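Local atomic coordinates of Pre-mRNA-splicing factor SAD1 (PDB entry 4MSX), a protein that promotes assembly of newly synthesized U4 snRNA into the U4/U6 snRNP and is required for pre-mRNA splicing, although its deubiquitinase-like domain is catalytically inactive. Residues L199-H204 with I475-K480; G221-R226 with L270-N275; K276-S281 with I287-C292. One frame throughout, in Å; residues are numbered along the deposited sequence.

Contact 1 (L199-H204 with I475-K480); sequences LLLISH and IQVWEK
L201 meets the strand 475-480 with its two methyl groups, and the pair of residues it touches, I475 and V477, shows how a helix reads alternate positions of a β-strand. The CG of L201 stands beside its backbone N and anti to its carbonyl carbon (chi1 -69°), and CD1 continues the chain anti to CA, so that this methyl is carried furthest out from helix 189-203. CD1 lies 3.7 Å from CG2 of I475. I475 has two conformers, so this approach is sure for one alone and doubtful for the other; in that one CG2 is anti to the backbone N and CG1 stands beside that N. The two branched chains meet at a slant rather than end on. At V477 the partner is again CG2, the branch standing beside the backbone N. It sits across the fork of the leucine, 4.1 Å from L201 CD2 and equally far from L201 CD1, as the two side chains run past one another in opposite directions.

The CB of the intervening Q476 points away from the helix. On that other face W478 NE1 donates to Q476 OE1 over 2.9 Å; the oxygen lies close to the indole plane, while the nitrogen stands 44° out of the amide plane and so is not on a lone pair. N416 takes up the NE2 of the same amide. A415 of strand 409-421 also touches L201, and M205 touches V477.

With no hydrogen bond or charge pairing between helix and strand, the fit rests on the shape of three buried aliphatic chains, which implies cohesion by van der Waals contact and exclusion of water; the amide of Q476 and the indole N-H of W478 find partners on the opposite face.

Contact 2 (G221-R226 with L270-N275); sequences GEFIKR and LLWLFN
F223 crosses from helix 222-234 to helix 266-280, where it is received by W272 and L273, an example of one aromatic ring bridging two helices whose backbones stay apart: the nearest CA atoms, those of F223 and L273, are 10.2 Å from each other.

Along the receiving helix, L270 comes first and, in the conformer considered, touches V198 and L201 of helix 189-203. W272, two residues on, brings the six-membered part of its indole to the phenylalanine, with CZ3 4.3 Å from F223 CE1; the rings meet at a slant, and L253 of helix 247-256 touches both. L273 makes the closer approach. Its CB leaves the backbone pointing neither to the other helix nor from it, but CG is anti to the backbone N (chi1 -165°) and the next torsion, 68°, folds CD1 back to the ring. That methyl lies at the ring edge, near its plane, 3.6 Å from F223 CZ and 3.8 Å from F223 CE1. The CB of F274 points away from F223's helix, and its ring meets W321 edge-to-face, while N275 OD1 accepts a hydrogen bond from W321 NE1.

On the side of helix 222-234 that faces helix 247-256, R226 grips E222 side-on: NE and NH2 both donate to OE2, with R226 NE to E222 OE2 the shorter at 2.9 Å. E222 OE1 pairs with R256, D248 engages NH1 of R226, and Y252 is a cation-pi partner of the guanidinium.

Such a bundle, apolar where F223 meets helix 266-280 and ionic where E222 and R226 meet helix 247-256, fits the helical thumb subdomain of the ubiquitin-specific protease fold.

Contact 3 (K276-S281 with I287-C292); sequences KICSSS and ILNHSC
L288 and I277 meet between helix 266-280 and the helix 282-292 that follows it. From the CB of L288, which is directed to the preceding helix and lies 4.4 Å from C278 SG, the chain runs to CG, set beside the backbone N (chi1 -67°). Here it forks. CD1 takes the contact: it is 3.7 Å from I277 CG2 and 4.0 Å from I277 CB, the two side chains crossing at about a right angle, and it also comes within 4.1 Å of C278 SG. CD2 instead bends along its own helix to C292 SG, one turn later. W321 and V208 pack against the same leucine from outside the pair.

The sulfur of C278 is thus flanked by a methyl and by the amide of N289, whose ND2 lies 3.9 Å from it without a hydrogen bond. ND2 gives to K285 O one turn back, and OD1 accepts from NZ of K293, just past the helix end.

Between the helices stands S281, the N-cap of the second one, its OG accepting from L284 N. The short segments make an angle of 135°, so this is a splayed α-α hairpin of consecutive helices joined by a tight, serine-capped turn.

In the fold
Contacts 2 and 3 share helix 266-280 and follow one another along the chain, their centres about 9 Å apart; both lie nested inside the long loop that contact 1 closes. F223 passes from one to the next, its CE2 lying 3.5 Å from K276 CG. Contact 1, its centre about 16 Å from that of contact 2 and 14 Å from that of contact 3, meets contact 2 where L199 CD2 lies 4.3 Å from L273 CD2; in one conformer I202 CD1 also touches F274 and, in contact 3, I277. Contact 1 brings the helices to the palm-like sheet; contacts 2 and 3 join helices to one another, away from the zinc held by C94, C97, H113 and H119.

Contact 1 (L199-H204 with I475-K480)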
ATOM      1  N   LEU A 199       0.735   1.695   0.903  1.00 23.58           N
ATOM      2  CA  LEU A 199       0.791   0.540  -0.002  1.00 22.86           C
ATOM      3  C   LEU A 199      -0.476   0.419  -0.854  1.00 23.44           C
ATOM      4  O   LEU A 199      -0.406   0.019  -2.037  1.00 23.19           O
ATOM      5  CB  LEU A 199       0.990  -0.762   0.793  1.00 21.00           C
ATOM      6  CG  LEU A 199       2.399  -0.827   1.441  1.00 27.24           C
ATOM      7  CD1 LEU A 199       2.431  -2.034   2.396  1.00 31.34           C
ATOM      8  CD2 LEU A 199       3.524  -0.934   0.371  1.00 31.59           C
ATOM      9  N   LEU A 200      -1.633   0.689  -0.264  1.00 21.05           N
ATOM     10  CA  LEU A 200      -2.869   0.690  -1.045  1.00 20.90           C
ATOM     11  C   LEU A 200      -2.838   1.792  -2.146  1.00 28.83           C
ATOM     12  O   LEU A 200      -3.217   1.551  -3.315  1.00 24.48           O
ATOM     13  CB  LEU A 200      -4.087   0.928  -0.117  1.00 20.36           C
ATOM     14  CG  LEU A 200      -4.460  -0.306   0.738  1.00 21.14           C
ATOM     15  CD1 LEU A 200      -5.449   0.086   1.856  1.00 24.97           C
ATOM     16  CD2 LEU A 200      -5.034  -1.481  -0.139  1.00 24.24           C
ATOM     17  N   LEU A 201      -2.368   2.988  -1.785  1.00 24.43           N
ATOM     18  CA  LEU A 201      -2.343   4.096  -2.767  1.00 25.34           C
ATOM     19  C   LEU A 201      -1.499   3.704  -3.945  1.00 28.83           C
ATOM     20  O   LEU A 201      -1.919   3.808  -5.120  1.00 26.78           O
ATOM     21  CB  LEU A 201      -1.715   5.389  -2.201  1.00 25.68           C
ATOM     22  CG  LEU A 201      -2.499   6.117  -1.130  1.00 40.12           C
ATOM     23  CD1 LEU A 201      -1.938   7.542  -0.870  1.00 29.85           C
ATOM     24  CD2 LEU A 201      -3.934   6.188  -1.512  1.00 29.25           C
ATOM     25  N   ILE A 202      -0.297   3.238  -3.684  1.00 23.34           N
ATOM     26  CA  ILE A 202       0.573   2.960  -4.799  0.57 28.10           C
ATOM     27  C   ILE A 202       0.106   1.710  -5.577  1.00 31.02           C
ATOM     28  O   ILE A 202       0.235   1.667  -6.805  1.00 30.49           O
ATOM     29  CB  ILE A 202       2.029   2.877  -4.380  0.57 30.31           C
ATOM     30  CG1 ILE A 202       2.912   3.016  -5.626  0.57 31.11           C
ATOM     31  CG2 ILE A 202       2.310   1.598  -3.576  0.57 25.12           C
ATOM     32  CD1 ILE A 202       4.408   2.932  -5.324  0.57 33.19           C
ATOM     33  N   SER A 203      -0.482   0.722  -4.897  1.00 25.53           N
ATOM     34  CA  SER A 203      -0.995  -0.472  -5.569  0.53 27.15           C
ATOM     35  C   SER A 203      -2.221  -0.192  -6.439  1.00 27.76           C
ATOM     36  O   SER A 203      -2.588  -1.021  -7.281  1.00 27.88           O
ATOM     37  CB  SER A 203      -1.350  -1.544  -4.533  0.53 24.08           C
ATOM     38  OG  SER A 203      -0.172  -2.025  -3.932  0.53 26.58           O
ATOM     39  N   HIS A 204      -2.866   0.962  -6.217  1.00 23.58           N
ATOM     40  CA  HIS A 204      -4.058   1.320  -6.981  1.00 26.96           C
ATOM     41  C   HIS A 204      -3.768   2.335  -8.101  1.00 35.68           C
ATOM     42  O   HIS A 204      -4.697   2.773  -8.765  1.00 35.54           O
ATOM     43  CB  HIS A 204      -5.227   1.767  -6.051  1.00 26.72           C
ATOM     44  CG  HIS A 204      -5.866   0.599  -5.358  1.00 32.31           C
ATOM     45  ND1 HIS A 204      -7.171   0.200  -5.588  1.00 28.96           N
ATOM     46  CD2 HIS A 204      -5.321  -0.351  -4.547  1.00 24.70           C
ATOM     47  CE1 HIS A 204      -7.425  -0.898  -4.894  1.00 32.63           C
ATOM     48  NE2 HIS A 204      -6.323  -1.245  -4.239  1.00 28.16           N
ATOM     49  N   ILE A 475      -4.558  12.994   2.646  1.00 22.31           N
ATOM     50  CA  ILE A 475      -3.952  12.832   1.340  0.60 22.23           C
ATOM     51  C   ILE A 475      -4.996  12.362   0.335  1.00 23.16           C
ATOM     52  O   ILE A 475      -5.838  11.530   0.658  1.00 26.66           O
ATOM     53  CB  ILE A 475      -2.835  11.703   1.382  0.60 24.23           C
ATOM     54  CG1 ILE A 475      -1.523  12.284   1.877  0.60 27.81           C
ATOM     55  CG2 ILE A 475      -2.639  11.073  -0.012  0.60 26.88           C
ATOM     56  CD1 ILE A 475      -0.548  11.166   2.269  0.60 28.49           C
ATOM     57  N   GLN A 476      -4.919  12.865  -0.882  1.00 22.11           N
ATOM     58  CA  GLN A 476      -5.827  12.394  -1.936  1.00 19.91           C
ATOM     59  C   GLN A 476      -5.058  12.109  -3.177  1.00 23.32           C
ATOM     60  O   GLN A 476      -4.073  12.779  -3.464  1.00 26.13           O
ATOM     61  CB  GLN A 476      -6.891  13.487  -2.343  1.00 23.93           C
ATOM     62  CG  GLN A 476      -7.885  13.708  -1.202  1.00 25.78           C
ATOM     63  CD  GLN A 476      -8.895  14.795  -1.536  1.00 31.53           C
ATOM     64  OE1 GLN A 476      -8.634  15.674  -2.397  1.00 28.24           O
ATOM     65  NE2 GLN A 476     -10.063  14.712  -0.901  1.00 30.74           N
ATOM     66  N   VAL A 477      -5.589  11.177  -3.969  1.00 23.74           N
ATOM     67  CA  VAL A 477      -4.960  10.887  -5.261  1.00 21.82           C
ATOM     68  C   VAL A 477      -6.043  11.171  -6.303  1.00 24.67           C
ATOM     69  O   VAL A 477      -7.133  10.637  -6.189  1.00 26.01           O
ATOM     70  CB  VAL A 477      -4.531   9.411  -5.417  1.00 24.20           C
ATOM     71  CG1 VAL A 477      -3.995   9.137  -6.847  1.00 21.75           C
ATOM     72  CG2 VAL A 477      -3.423   9.037  -4.370  1.00 22.87           C
ATOM     73  N   TRP A 478      -5.724  12.051  -7.240  1.00 26.76           N
ATOM     74  CA  TRP A 478      -6.654  12.433  -8.337  1.00 26.81           C
ATOM     75  C   TRP A 478      -6.072  11.934  -9.642  1.00 30.48           C
ATOM     76  O   TRP A 478      -4.840  12.005  -9.846  1.00 28.86           O
ATOM     77  CB  TRP A 478      -6.785  13.962  -8.395  1.00 24.02           C
ATOM     78  CG  TRP A 478      -7.529  14.521  -7.225  1.00 23.78           C
ATOM     79  CD1 TRP A 478      -7.024  14.723  -5.957  1.00 26.49           C
ATOM     80  CD2 TRP A 478      -8.913  14.913  -7.171  1.00 27.70           C
ATOM     81  NE1 TRP A 478      -8.008  15.227  -5.143  1.00 30.42           N
ATOM     82  CE2 TRP A 478      -9.162  15.385  -5.870  1.00 31.32           C
ATOM     83  CE3 TRP A 478      -9.958  14.976  -8.130  1.00 30.08           C
ATOM     84  CZ2 TRP A 478     -10.429  15.867  -5.462  1.00 30.04           C
ATOM     85  CZ3 TRP A 478     -11.202  15.459  -7.728  1.00 29.02           C
ATOM     86  CH2 TRP A 478     -11.423  15.890  -6.407  1.00 28.49           C
ATOM     87  N   GLU A 479      -6.936  11.454 -10.554  1.00 26.71           N
ATOM     88  CA  GLU A 479      -6.443  10.883 -11.787  1.00 27.32           C
ATOM     89  C   GLU A 479      -6.974  11.716 -12.986  1.00 30.53           C
ATOM     90  O   GLU A 479      -8.162  12.064 -13.037  1.00 29.02           O
ATOM     91  CB  GLU A 479      -6.936   9.439 -11.976  1.00 31.11           C
ATOM     92  CG  GLU A 479      -6.424   8.842 -13.283  1.00 39.76           C
ATOM     93  CD  GLU A 479      -6.693   7.327 -13.429  1.00 47.58           C
ATOM     94  OE1 GLU A 479      -7.634   6.796 -12.764  1.00 43.71           O
ATOM     95  OE2 GLU A 479      -5.952   6.682 -14.218  1.00 52.76           O
ATOM     96  N   LYS A 480      -6.070  12.043 -13.879  1.00 30.90           N
ATOM     97  CA  LYS A 480      -6.370  12.979 -14.973  1.00 38.63           C
ATOM     98  C   LYS A 480      -7.292  12.263 -15.964  1.00 37.13           C
ATOM     99  O   LYS A 480      -7.128  11.065 -16.219  1.00 36.95           O
ATOM    100  CB  LYS A 480      -5.068  13.454 -15.637  1.00 34.51           C
ATOM    101  CG  LYS A 480      -5.240  14.290 -16.928  1.00 41.32           C
ATOM    102  CD  LYS A 480      -4.095  15.290 -17.078  1.00 46.02           C
ATOM    103  CE  LYS A 480      -2.842  14.683 -17.585  1.00 47.06           C
ATOM    104  NZ  LYS A 480      -1.736  15.692 -17.614  1.00 43.75           N
TER

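Contact 2 (G221-R226 with L270-N275)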
ATOM      1  N   GLY A 221      17.303  -6.139  -6.394  1.00 52.00           N
ATOM      2  CA  GLY A 221      17.592  -6.015  -4.959  1.00 50.91           C
ATOM      3  C   GLY A 221      16.431  -6.416  -4.029  1.00 38.89           C
ATOM      4  O   GLY A 221      15.280  -6.469  -4.477  1.00 39.99           O
ATOM      5  N   GLU A 222      16.727  -6.673  -2.760  1.00 36.02           N
ATOM      6  CA  GLU A 222      15.748  -7.187  -1.800  1.00 41.88           C
ATOM      7  C   GLU A 222      14.509  -6.225  -1.512  1.00 34.53           C
ATOM      8  O   GLU A 222      13.370  -6.683  -1.423  1.00 34.30           O
ATOM      9  CB  GLU A 222      16.419  -7.461  -0.490  1.00 40.87           C
ATOM     10  CG  GLU A 222      15.452  -8.030   0.523  1.00 46.74           C
ATOM     11  CD  GLU A 222      16.106  -8.871   1.611  1.00 71.06           C
ATOM     12  OE1 GLU A 222      17.363  -8.932   1.665  1.00 77.24           O
ATOM     13  OE2 GLU A 222      15.348  -9.467   2.422  1.00 65.25           O
ATOM     14  N   PHE A 223      14.770  -4.934  -1.376  1.00 33.14           N
ATOM     15  CA  PHE A 223      13.653  -3.972  -1.139  1.00 28.07           C
ATOM     16  C   PHE A 223      12.594  -4.097  -2.275  1.00 30.00           C
ATOM     17  O   PHE A 223      11.381  -4.264  -2.014  1.00 30.29           O
ATOM     18  CB  PHE A 223      14.173  -2.561  -1.093  1.00 32.65           C
ATOM     19  CG  PHE A 223      13.073  -1.539  -1.227  1.00 28.35           C
ATOM     20  CD1 PHE A 223      12.184  -1.333  -0.167  1.00 24.58           C
ATOM     21  CD2 PHE A 223      12.896  -0.840  -2.412  1.00 29.79           C
ATOM     22  CE1 PHE A 223      11.117  -0.376  -0.286  1.00 24.95           C
ATOM     23  CE2 PHE A 223      11.847   0.109  -2.556  1.00 29.35           C
ATOM     24  CZ  PHE A 223      10.948   0.334  -1.476  1.00 30.34           C
ATOM     25  N   ILE A 224      13.045  -4.015  -3.538  1.00 26.97           N
ATOM     26  CA  ILE A 224      12.104  -3.988  -4.685  1.00 27.50           C
ATOM     27  C   ILE A 224      11.423  -5.346  -4.797  1.00 27.62           C
ATOM     28  O   ILE A 224      10.223  -5.416  -5.002  1.00 25.73           O
ATOM     29  CB  ILE A 224      12.757  -3.619  -6.054  1.00 38.67           C
ATOM     30  CG1 ILE A 224      13.073  -2.135  -6.150  1.00 40.54           C
ATOM     31  CG2 ILE A 224      11.780  -3.868  -7.223  1.00 38.30           C
ATOM     32  CD1 ILE A 224      11.742  -1.217  -6.287  1.00 36.43           C
ATOM     33  N   LYS A 225      12.170  -6.444  -4.583  1.00 31.57           N
ATOM     34  CA  LYS A 225      11.515  -7.743  -4.605  1.00 30.68           C
ATOM     35  C   LYS A 225      10.434  -7.829  -3.510  1.00 30.94           C
ATOM     36  O   LYS A 225       9.313  -8.267  -3.761  1.00 29.44           O
ATOM     37  CB  LYS A 225      12.538  -8.880  -4.404  1.00 35.27           C
ATOM     38  CG  LYS A 225      11.886 -10.242  -4.507  1.00 52.15           C
ATOM     39  CD  LYS A 225      12.939 -11.349  -4.618  1.00 69.00           C
ATOM     40  CE  LYS A 225      12.300 -12.741  -4.734  1.00 80.53           C
ATOM     41  NZ  LYS A 225      11.269 -12.817  -5.817  1.00 70.17           N
ATOM     42  N   ARG A 226      10.750  -7.425  -2.277  1.00 27.40           N
ATOM     43  CA  ARG A 226       9.751  -7.570  -1.236  1.00 27.60           C
ATOM     44  C   ARG A 226       8.527  -6.681  -1.529  1.00 24.40           C
ATOM     45  O   ARG A 226       7.399  -7.073  -1.297  1.00 25.79           O
ATOM     46  CB  ARG A 226      10.354  -7.177   0.119  1.00 24.68           C
ATOM     47  CG  ARG A 226      11.235  -8.292   0.744  1.00 31.93           C
ATOM     48  CD  ARG A 226      11.861  -7.610   1.957  1.00 37.53           C
ATOM     49  NE  ARG A 226      12.655  -8.447   2.842  1.00 39.85           N
ATOM     50  CZ  ARG A 226      12.229  -8.918   4.019  1.00 39.41           C
ATOM     51  NH1 ARG A 226      10.970  -8.737   4.465  1.00 36.07           N
ATOM     52  NH2 ARG A 226      13.068  -9.606   4.736  1.00 36.42           N
ATOM     53  N   LEU A 270       4.940   7.873   2.284  1.00 21.44           N
ATOM     54  CA  LEU A 270       4.785   7.859   0.807  0.56 22.45           C
ATOM     55  C   LEU A 270       6.015   8.474   0.147  1.00 20.85           C
ATOM     56  O   LEU A 270       6.556   7.925  -0.806  1.00 22.87           O
ATOM     57  CB  LEU A 270       3.530   8.660   0.404  0.56 20.90           C
ATOM     58  CG  LEU A 270       3.350   8.653  -1.138  0.56 27.40           C
ATOM     59  CD1 LEU A 270       1.855   8.654  -1.492  0.56 31.95           C
ATOM     60  CD2 LEU A 270       4.061   9.841  -1.736  0.56 24.43           C
ATOM     61  N   LEU A 271       6.486   9.617   0.658  1.00 21.10           N
ATOM     62  CA  LEU A 271       7.628  10.312   0.052  1.00 21.46           C
ATOM     63  C   LEU A 271       8.866   9.420   0.222  1.00 26.95           C
ATOM     64  O   LEU A 271       9.696   9.291  -0.681  1.00 25.69           O
ATOM     65  CB  LEU A 271       7.938  11.638   0.779  1.00 23.77           C
ATOM     66  CG  LEU A 271       6.840  12.724   0.520  1.00 30.45           C
ATOM     67  CD1 LEU A 271       7.087  14.011   1.279  1.00 30.46           C
ATOM     68  CD2 LEU A 271       6.751  13.054  -0.974  1.00 27.14           C
ATOM     69  N   TRP A 272       9.045   8.870   1.419  1.00 22.23           N
ATOM     70  CA  TRP A 272      10.198   7.968   1.623  1.00 23.49           C
ATOM     71  C   TRP A 272      10.145   6.785   0.605  1.00 25.32           C
ATOM     72  O   TRP A 272      11.173   6.375   0.016  1.00 26.85           O
ATOM     73  CB  TRP A 272      10.177   7.394   3.071  1.00 25.05           C
ATOM     74  CG  TRP A 272      11.413   6.611   3.423  1.00 27.34           C
ATOM     75  CD1 TRP A 272      12.551   7.081   4.079  1.00 29.68           C
ATOM     76  CD2 TRP A 272      11.621   5.201   3.214  1.00 22.95           C
ATOM     77  NE1 TRP A 272      13.460   6.025   4.255  1.00 29.20           N
ATOM     78  CE2 TRP A 272      12.909   4.878   3.740  1.00 30.20           C
ATOM     79  CE3 TRP A 272      10.850   4.184   2.627  1.00 24.25           C
ATOM     80  CZ2 TRP A 272      13.450   3.594   3.652  1.00 29.87           C
ATOM     81  CZ3 TRP A 272      11.406   2.867   2.562  1.00 27.96           C
ATOM     82  CH2 TRP A 272      12.682   2.615   3.087  1.00 31.72           C
ATOM     83  N   LEU A 273       8.974   6.185   0.490  1.00 21.68           N
ATOM     84  CA  LEU A 273       8.818   4.966  -0.316  1.00 24.94           C
ATOM     85  C   LEU A 273       9.012   5.322  -1.820  1.00 28.18           C
ATOM     86  O   LEU A 273       9.701   4.600  -2.560  1.00 25.99           O
ATOM     87  CB  LEU A 273       7.426   4.359  -0.115  1.00 24.55           C
ATOM     88  CG  LEU A 273       7.337   2.932  -0.637  1.00 30.04           C
ATOM     89  CD1 LEU A 273       8.197   1.953   0.233  1.00 28.99           C
ATOM     90  CD2 LEU A 273       5.881   2.483  -0.700  1.00 32.08           C
ATOM     91  N   PHE A 274       8.428   6.433  -2.285  1.00 24.63           N
ATOM     92  CA  PHE A 274       8.695   6.845  -3.698  1.00 25.86           C
ATOM     93  C   PHE A 274      10.181   7.089  -3.951  1.00 30.77           C
ATOM     94  O   PHE A 274      10.727   6.679  -4.992  1.00 29.97           O
ATOM     95  CB  PHE A 274       7.987   8.144  -4.062  1.00 23.69           C
ATOM     96  CG  PHE A 274       6.564   7.953  -4.494  1.00 29.79           C
ATOM     97  CD1 PHE A 274       5.860   6.818  -4.153  1.00 35.85           C
ATOM     98  CD2 PHE A 274       5.935   8.905  -5.270  1.00 45.96           C
ATOM     99  CE1 PHE A 274       4.531   6.636  -4.574  1.00 42.46           C
ATOM    100  CE2 PHE A 274       4.613   8.738  -5.688  1.00 38.54           C
ATOM    101  CZ  PHE A 274       3.919   7.611  -5.338  1.00 37.14           C
ATOM    102  N   ASN A 275      10.863   7.746  -3.005  1.00 30.31           N
ATOM    103  CA  ASN A 275      12.279   7.986  -3.209  1.00 31.62           C
ATOM    104  C   ASN A 275      13.079   6.683  -3.171  1.00 28.37           C
ATOM    105  O   ASN A 275      14.078   6.528  -3.891  1.00 32.34           O
ATOM    106  CB  ASN A 275      12.841   9.039  -2.233  1.00 31.43           C
ATOM    107  CG  ASN A 275      12.261  10.472  -2.511  1.00 46.06           C
ATOM    108  OD1 ASN A 275      11.999  10.857  -3.670  1.00 39.65           O
ATOM    109  ND2 ASN A 275      12.036  11.236  -1.445  1.00 43.31           N
TER

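Contact 3 (K276-S281 with I287-C292)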
ATOM      1  N   LYS A 276      12.663   5.739  -2.338  1.00 26.29           N
ATOM      2  CA  LYS A 276      13.434   4.504  -2.210  1.00 26.76           C
ATOM      3  C   LYS A 276      13.225   3.648  -3.498  1.00 31.12           C
ATOM      4  O   LYS A 276      14.125   2.929  -3.963  1.00 29.80           O
ATOM      5  CB  LYS A 276      13.009   3.737  -0.971  1.00 26.25           C
ATOM      6  CG  LYS A 276      13.736   2.399  -0.758  1.00 30.88           C
ATOM      7  CD  LYS A 276      15.170   2.702  -0.354  1.00 38.78           C
ATOM      8  CE  LYS A 276      15.952   1.439  -0.247  1.00 53.58           C
ATOM      9  NZ  LYS A 276      17.267   1.648   0.393  1.00 53.13           N
ATOM     10  N   ILE A 277      12.021   3.686  -4.025  1.00 26.97           N
ATOM     11  CA  ILE A 277      11.708   2.951  -5.272  1.00 28.88           C
ATOM     12  C   ILE A 277      12.574   3.515  -6.392  1.00 28.39           C
ATOM     13  O   ILE A 277      13.228   2.746  -7.136  1.00 36.44           O
ATOM     14  CB  ILE A 277      10.228   3.057  -5.676  1.00 26.39           C
ATOM     15  CG1 ILE A 277       9.379   2.268  -4.690  1.00 25.94           C
ATOM     16  CG2 ILE A 277      10.016   2.519  -7.157  1.00 25.49           C
ATOM     17  CD1 ILE A 277       7.890   2.586  -4.777  1.00 26.16           C
ATOM     18  N   CYS A 278      12.629   4.833  -6.479  1.00 28.35           N
ATOM     19  CA  CYS A 278      13.390   5.509  -7.536  1.00 31.62           C
ATOM     20  C   CYS A 278      14.900   5.243  -7.475  1.00 46.49           C
ATOM     21  O   CYS A 278      15.564   5.172  -8.514  1.00 37.17           O
ATOM     22  CB  CYS A 278      13.146   7.006  -7.506  1.00 32.80           C
ATOM     23  SG  CYS A 278      11.489   7.471  -8.127  1.00 31.67           S
ATOM     24  N   SER A 279      15.447   5.105  -6.267  1.00 33.04           N
ATOM     25  CA  SER A 279      16.871   4.888  -6.127  1.00 38.56           C
ATOM     26  C   SER A 279      17.185   3.404  -6.285  1.00 37.67           C
ATOM     27  O   SER A 279      18.358   2.994  -6.395  1.00 44.66           O
ATOM     28  CB  SER A 279      17.318   5.418  -4.747  1.00 36.90           C
ATOM     29  OG  SER A 279      16.893   4.504  -3.762  1.00 46.38           O
ATOM     30  N   SER A 280      16.151   2.571  -6.294  1.00 35.09           N
ATOM     31  CA  SER A 280      16.346   1.119  -6.360  1.00 34.13           C
ATOM     32  C   SER A 280      16.029   0.462  -7.736  1.00 36.97           C
ATOM     33  O   SER A 280      16.470  -0.643  -7.983  1.00 34.35           O
ATOM     34  CB  SER A 280      15.464   0.427  -5.330  1.00 32.46           C
ATOM     35  OG  SER A 280      15.803   0.911  -4.042  1.00 40.24           O
ATOM     36  N   SER A 281      15.230   1.117  -8.570  1.00 33.59           N
ATOM     37  CA  SER A 281      14.717   0.502  -9.811  1.00 37.87           C
ATOM     38  C   SER A 281      14.650   1.550 -10.887  1.00 42.09           C
ATOM     39  O   SER A 281      13.866   2.506 -10.783  1.00 35.32           O
ATOM     40  CB  SER A 281      13.321  -0.096  -9.614  1.00 37.93           C
ATOM     41  OG  SER A 281      12.713  -0.450 -10.904  1.00 33.44           O
ATOM     42  N   ILE A 287       8.657   5.090 -14.488  1.00 28.90           N
ATOM     43  CA  ILE A 287       7.179   5.105 -14.477  1.00 26.79           C
ATOM     44  C   ILE A 287       6.634   6.142 -13.445  1.00 29.11           C
ATOM     45  O   ILE A 287       5.697   6.895 -13.725  1.00 28.64           O
ATOM     46  CB  ILE A 287       6.633   3.732 -14.089  1.00 30.97           C
ATOM     47  CG1 ILE A 287       6.945   2.714 -15.226  1.00 30.74           C
ATOM     48  CG2 ILE A 287       5.098   3.817 -13.852  1.00 28.14           C
ATOM     49  CD1 ILE A 287       6.813   1.234 -14.792  1.00 32.78           C
ATOM     50  N   LEU A 288       7.220   6.157 -12.240  1.00 26.24           N
ATOM     51  CA  LEU A 288       6.775   7.164 -11.233  1.00 29.64           C
ATOM     52  C   LEU A 288       7.070   8.568 -11.697  1.00 28.12           C
ATOM     53  O   LEU A 288       6.225   9.453 -11.603  1.00 28.59           O
ATOM     54  CB  LEU A 288       7.492   6.927  -9.873  1.00 27.64           C
ATOM     55  CG  LEU A 288       7.105   5.628  -9.168  1.00 32.75           C
ATOM     56  CD1 LEU A 288       7.974   5.461  -7.886  1.00 30.81           C
ATOM     57  CD2 LEU A 288       5.645   5.723  -8.765  1.00 31.72           C
ATOM     58  N   ASN A 289       8.269   8.804 -12.213  1.00 29.73           N
ATOM     59  CA  ASN A 289       8.529  10.141 -12.770  1.00 31.80           C
ATOM     60  C   ASN A 289       7.539  10.551 -13.849  1.00 37.59           C
ATOM     61  O   ASN A 289       7.052  11.682 -13.857  1.00 37.74           O
ATOM     62  CB  ASN A 289       9.996  10.286 -13.223  1.00 34.35           C
ATOM     63  CG  ASN A 289      10.923  10.593 -12.047  1.00 41.46           C
ATOM     64  OD1 ASN A 289      11.097  11.746 -11.692  1.00 56.66           O
ATOM     65  ND2 ASN A 289      11.458   9.566 -11.408  1.00 45.40           N
ATOM     66  N   HIS A 290       7.157   9.642 -14.731  1.00 31.39           N
ATOM     67  CA  HIS A 290       6.249  10.044 -15.765  1.00 31.54           C
ATOM     68  C   HIS A 290       4.835  10.198 -15.242  1.00 34.35           C
ATOM     69  O   HIS A 290       4.104  11.127 -15.606  1.00 30.77           O
ATOM     70  CB  HIS A 290       6.200   9.009 -16.925  1.00 29.42           C
ATOM     71  CG  HIS A 290       5.118   9.318 -17.901  1.00 31.52           C
ATOM     72  ND1 HIS A 290       5.206  10.369 -18.790  1.00 35.98           N
ATOM     73  CD2 HIS A 290       3.890   8.784 -18.068  1.00 32.87           C
ATOM     74  CE1 HIS A 290       4.086  10.443 -19.489  1.00 35.42           C
ATOM     75  NE2 HIS A 290       3.273   9.493 -19.069  1.00 32.87           N
ATOM     76  N   SER A 291       4.415   9.282 -14.375  1.00 28.57           N
ATOM     77  CA  SER A 291       3.002   9.250 -14.039  1.00 27.31           C
ATOM     78  C   SER A 291       2.588  10.124 -12.829  1.00 28.73           C
ATOM     79  O   SER A 291       1.422  10.503 -12.721  1.00 29.24           O
ATOM     80  CB  SER A 291       2.582   7.812 -13.735  1.00 39.26           C
ATOM     81  OG  SER A 291       2.727   7.018 -14.901  1.00 46.06           O
ATOM     82  N   CYS A 292       3.530  10.370 -11.916  1.00 27.15           N
ATOM     83  CA  CYS A 292       3.188  10.925 -10.590  1.00 31.71           C
ATOM     84  C   CYS A 292       3.841  12.270 -10.302  1.00 36.27           C
ATOM     85  O   CYS A 292       3.473  12.965  -9.328  1.00 37.51           O
ATOM     86  CB  CYS A 292       3.621   9.918  -9.479  1.00 26.32           C
ATOM     87  SG  CYS A 292       2.671   8.424  -9.617  1.00 36.49           S
TER